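Protein (aminopeptidase) (Ochrobactrum anthropi, PDB 1B65) hydrolyses peptides from the amino end as an L-aminopeptidase and also acts as a D-Ala-esterase/amidase, with a variant of the Ntn hydrolase fold. Local coordinates at residues 338-343 with 357-362; 41-46 with 54-59. All blocks are in the same frame, centred on the assembly; numbering follows the deposited sequence.

Contact 1. Residues 338-343 with 357-362; sequences NAMIAA and QAIDHE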
# COMPACT_ATOMS: atom_id res chain seq x y z
N ASN A 338 25.71 13.92 12.25
CA ASN A 338 26.60 14.81 11.51
C ASN A 338 25.93 16.14 11.24
O ASN A 338 26.61 17.20 11.33
CB ASN A 338 26.99 14.15 10.15
CG ASN A 338 28.22 13.29 10.25
OD1 ASN A 338 28.50 12.45 9.35
ND2 ASN A 338 28.98 13.39 11.33
N ALA A 339 24.63 16.15 10.94
CA ALA A 339 23.95 17.42 10.67
C ALA A 339 23.96 18.33 11.91
O ALA A 339 24.13 19.56 11.77
CB ALA A 339 22.47 17.16 10.26
N MET A 340 23.72 17.74 13.08
CA MET A 340 23.71 18.53 14.31
C MET A 340 25.10 19.06 14.64
O MET A 340 25.21 20.19 15.11
CB MET A 340 23.24 17.66 15.47
CG MET A 340 21.77 17.27 15.26
SD MET A 340 21.27 16.26 16.68
CE MET A 340 21.02 17.46 17.93
N ILE A 341 26.11 18.22 14.39
CA ILE A 341 27.50 18.67 14.68
C ILE A 341 27.94 19.77 13.74
O ILE A 341 28.73 20.65 14.16
CB ILE A 341 28.42 17.44 14.58
CG1 ILE A 341 28.14 16.42 15.69
CG2 ILE A 341 29.92 17.84 14.59
CD1 ILE A 341 27.92 17.03 17.07
N ALA A 342 27.56 19.68 12.45
CA ALA A 342 27.97 20.63 11.45
C ALA A 342 27.19 21.94 11.54
O ALA A 342 27.67 22.93 10.96
CB ALA A 342 27.75 20.07 10.03
N ALA A 343 25.99 21.93 12.12
CA ALA A 343 25.15 23.13 12.17
C ALA A 343 25.74 24.25 13.03
O ALA A 343 26.55 24.02 13.92
CB ALA A 343 23.75 22.82 12.73
N GLN A 357 20.11 27.41 18.78
CA GLN A 357 21.52 27.09 18.98
C GLN A 357 21.91 25.71 18.42
O GLN A 357 21.16 24.75 18.54
CB GLN A 357 21.82 27.08 20.49
CG GLN A 357 21.54 28.38 21.23
CD GLN A 357 21.64 28.25 22.74
OE1 GLN A 357 20.64 28.33 23.49
NE2 GLN A 357 22.84 28.03 23.30
N ALA A 358 23.14 25.60 17.93
CA ALA A 358 23.73 24.32 17.55
C ALA A 358 24.17 23.61 18.82
O ALA A 358 24.49 24.27 19.85
CB ALA A 358 24.93 24.60 16.63
N ILE A 359 24.09 22.29 18.91
CA ILE A 359 24.48 21.56 20.09
C ILE A 359 25.97 21.85 20.37
O ILE A 359 26.81 21.93 19.46
CB ILE A 359 24.23 20.05 19.99
CG1 ILE A 359 24.47 19.35 21.32
CG2 ILE A 359 25.11 19.49 18.87
CD1 ILE A 359 23.86 17.93 21.36
N ASP A 360 26.22 22.11 21.66
CA ASP A 360 27.58 22.45 22.08
C ASP A 360 28.46 21.22 22.14
O ASP A 360 28.09 20.26 22.82
CB ASP A 360 27.50 23.10 23.47
CG ASP A 360 28.94 23.55 23.82
OD1 ASP A 360 29.40 24.55 23.25
OD2 ASP A 360 29.56 22.89 24.63
N HIS A 361 29.59 21.22 21.44
CA HIS A 361 30.41 20.01 21.38
C HIS A 361 31.00 19.58 22.71
O HIS A 361 31.07 18.38 22.99
CB HIS A 361 31.57 20.23 20.37
CG HIS A 361 31.14 20.50 18.98
ND1 HIS A 361 32.00 20.77 17.93
CD2 HIS A 361 29.88 20.52 18.46
CE1 HIS A 361 31.26 20.96 16.83
NE2 HIS A 361 29.98 20.80 17.14
N GLU A 362 31.47 20.55 23.51
CA GLU A 362 32.10 20.15 24.78
C GLU A 362 31.08 19.64 25.77
O GLU A 362 31.33 18.64 26.43
CB GLU A 362 32.93 21.32 25.36
CG GLU A 362 34.31 21.42 24.69
CD GLU A 362 35.04 20.08 24.83
OE1 GLU A 362 35.20 19.64 25.99
OE2 GLU A 362 35.40 19.44 23.83
O HOH W 1 23.09 21.25 16.41
O HOH W 2 27.14 21.58 16.70
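This is helix-end packing: in a chain built on a variant of the Ntn hydrolase fold, the C-terminal end of helix 322-342 meets the N-capped start of the last helix, 361-370, with His361 of its first turn reaching back to Ile341 and Ala358 packing against Ala343. The one direct hydrogen bond between the two segments runs from His361 NE2 to Ile341 O, 3.2 Å long and bent, with 140° at the hydrogen. The oxygen lies at the edge of the imidazole, close to its plane, and the nitrogen approaches in the carbonyl plane on a lone pair. This carbonyl belongs to the final turn of the helix, and Ala343 is the first residue to leave helical geometry, so the imidazole probably supplies a partner in place of a later backbone N-H. With CG anti to the carbonyl carbon and beside its own backbone N (chi1 -61°), the His361 ring swings in toward the end of helix 322-342, and Ile341 CG2 sits 3.9 Å from His361 NE2.

Ile359 directs its CB toward the helix, and its CG2 meets Ile341 CD1 at 4.1 Å and also touches Met340 CB. Leu364 of the last helix and Phe191 of strand 191-192 extend this apolar patch. Two waters fill in the polar part of the interface. Water 1 donates to Met340 O at 2.7 Å and accepts from Ile359 N, so it bridges the two backbones; water 2 lies near Met340 O, Ile359 O and His361 NE2. Asp360, at the N-cap of helix 361-370, caps Arg363 N through OD2.

Farther back along the chain, Asp345 takes the N-H of Ala358. Ala343 CB and Ala358 CB lie 4.4 Å apart, while Ala358 CB presses closer still on the backbone, 3.2 Å from Ala343 O.

Contact 2. Residues 41-46 with 54-59; sequences TIIENE and PARSGV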
# COMPACT_ATOMS: atom_id res chain seq x y z
N THR A 41 22.55 27.96 -1.18
CA THR A 41 22.21 28.31 0.21
C THR A 41 21.89 29.79 0.31
O THR A 41 22.72 30.62 -0.12
CB THR A 41 23.44 27.96 1.08
OG1 THR A 41 23.68 26.53 0.98
CG2 THR A 41 23.24 28.35 2.55
N ILE A 42 20.75 30.12 0.90
CA ILE A 42 20.33 31.52 1.03
C ILE A 42 20.32 31.89 2.49
O ILE A 42 19.54 31.29 3.25
CB ILE A 42 18.93 31.72 0.41
CG1 ILE A 42 18.93 31.33 -1.07
CG2 ILE A 42 18.48 33.17 0.60
CD1 ILE A 42 17.55 31.12 -1.68
N ILE A 43 21.27 32.72 2.97
CA ILE A 43 21.24 33.09 4.38
C ILE A 43 21.19 34.62 4.45
O ILE A 43 22.21 35.23 4.12
CB ILE A 43 22.48 32.61 5.15
CG1 ILE A 43 22.45 31.08 5.22
CG2 ILE A 43 22.46 33.15 6.59
CD1 ILE A 43 23.57 30.41 5.96
N GLU A 44 20.05 35.20 4.79
CA GLU A 44 19.91 36.64 4.88
C GLU A 44 19.48 36.94 6.30
O GLU A 44 18.95 36.04 6.96
CB GLU A 44 18.88 37.21 3.89
CG GLU A 44 19.36 37.01 2.48
CD GLU A 44 18.39 37.28 1.36
OE1 GLU A 44 17.29 37.80 1.62
OE2 GLU A 44 18.77 36.94 0.22
N ASN A 45 19.82 38.13 6.83
CA ASN A 45 19.48 38.38 8.23
C ASN A 45 18.69 39.69 8.36
O ASN A 45 18.54 40.17 9.47
CB ASN A 45 20.74 38.37 9.10
CG ASN A 45 21.14 36.93 9.42
OD1 ASN A 45 20.45 36.24 10.17
ND2 ASN A 45 22.23 36.46 8.82
N GLU A 46 18.21 40.20 7.26
CA GLU A 46 17.29 41.33 7.22
C GLU A 46 16.23 40.98 6.17
O GLU A 46 16.50 40.26 5.22
CB GLU A 46 17.97 42.66 6.94
CG GLU A 46 18.25 43.09 5.53
CD GLU A 46 19.19 44.28 5.45
OE1 GLU A 46 19.92 44.51 6.45
OE2 GLU A 46 19.21 44.99 4.41
N PRO A 54 13.36 37.44 7.67
CA PRO A 54 14.45 37.14 6.77
C PRO A 54 14.28 35.76 6.12
O PRO A 54 13.63 34.89 6.67
CB PRO A 54 15.70 37.18 7.63
CG PRO A 54 15.27 37.37 9.03
CD PRO A 54 13.77 37.24 9.08
N ALA A 55 14.98 35.61 5.02
CA ALA A 55 14.97 34.37 4.26
C ALA A 55 16.24 33.60 4.61
O ALA A 55 17.36 34.09 4.49
CB ALA A 55 14.97 34.69 2.77
N ARG A 56 16.05 32.38 5.13
CA ARG A 56 17.12 31.44 5.37
C ARG A 56 16.61 30.09 4.78
O ARG A 56 15.79 29.51 5.47
CB ARG A 56 17.41 31.21 6.85
CG ARG A 56 18.12 32.44 7.46
CD ARG A 56 17.20 33.24 8.30
NE ARG A 56 17.81 34.28 9.16
CZ ARG A 56 17.26 34.58 10.32
NH1 ARG A 56 16.16 33.94 10.73
NH2 ARG A 56 17.77 35.52 11.12
N SER A 57 17.02 29.76 3.58
CA SER A 57 16.52 28.52 2.96
C SER A 57 17.48 28.10 1.86
O SER A 57 18.62 28.57 1.76
CB SER A 57 15.11 28.76 2.42
OG SER A 57 14.38 27.54 2.24
N GLY A 58 17.04 27.18 0.99
CA GLY A 58 17.98 26.79 -0.06
C GLY A 58 17.39 25.54 -0.71
O GLY A 58 16.27 25.14 -0.44
N VAL A 59 18.30 24.96 -1.48
CA VAL A 59 17.97 23.78 -2.29
C VAL A 59 19.14 22.81 -2.28
O VAL A 59 20.31 23.20 -2.36
CB VAL A 59 17.76 24.21 -3.76
CG1 VAL A 59 17.27 23.03 -4.61
CG2 VAL A 59 16.77 25.35 -3.98
O HOH W 3 15.68 38.14 3.80
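Arg56 starts with CG beside its backbone N and then bends at chi2, 105°, which turns the rest of the chain along the hairpin toward Glu44 and Asn45. Asn45 takes a similar first torsion and brings OD1 to the edge of the guanidinium. The bond from Arg56 NH2 to Asn45 OD1 is 2.9 Å long, with 157° at the hydrogen; amide and guanidinium planes are 64° apart. Arg56 NE adds weak bonds to Asn45 OD1 and to Glu44 O. Pro54 CG lies over the centre of one guanidinium face, 3.6 Å above it, and Asp352 forms a salt bridge with Arg56 NH2.

The backbones form an antiparallel beta-hairpin. Ile42 and Ser57 are the hydrogen-bonded pair, joined by Ile42 N to Ser57 O at 2.8 Å and Ser57 N to Ile42 O at 3.0 Å; Glu44 N to Ala55 O, 2.9 Å, carries the pairing on. Toward the connecting loop, water 3 donates to Glu44 OE1 and Glu46 O and accepts from Ala55 N, while Arg48 forms a salt bridge with Glu44 OE1.

Strand 36-43 lies at the edge of a four-stranded mixed sheet within the chain, and strand 56-63 lies between it and strand 103-107, antiparallel to both. Ile42 and Val59 pack on helix 160-168, while Thr41 faces the loop at Cys180 and Thr184.

Contact 2 comes first along the chain and closes long before contact 1 opens near the C-terminus. Their centres are 19 Å apart and their nearest atoms about 10 Å, so they do not touch. Contact 2 pairs the first two strands of the four-stranded sheet, whereas contact 1 joins the end of helix 322-342 to the start of helix 361-370; they share no helix or strand. The run between the two segments of contact 1 links the two indirectly, since it carries Asp352, which forms a salt bridge with Arg56 of contact 2. Through that residue the C-terminal part of the chain is tied to the N-terminal hairpin.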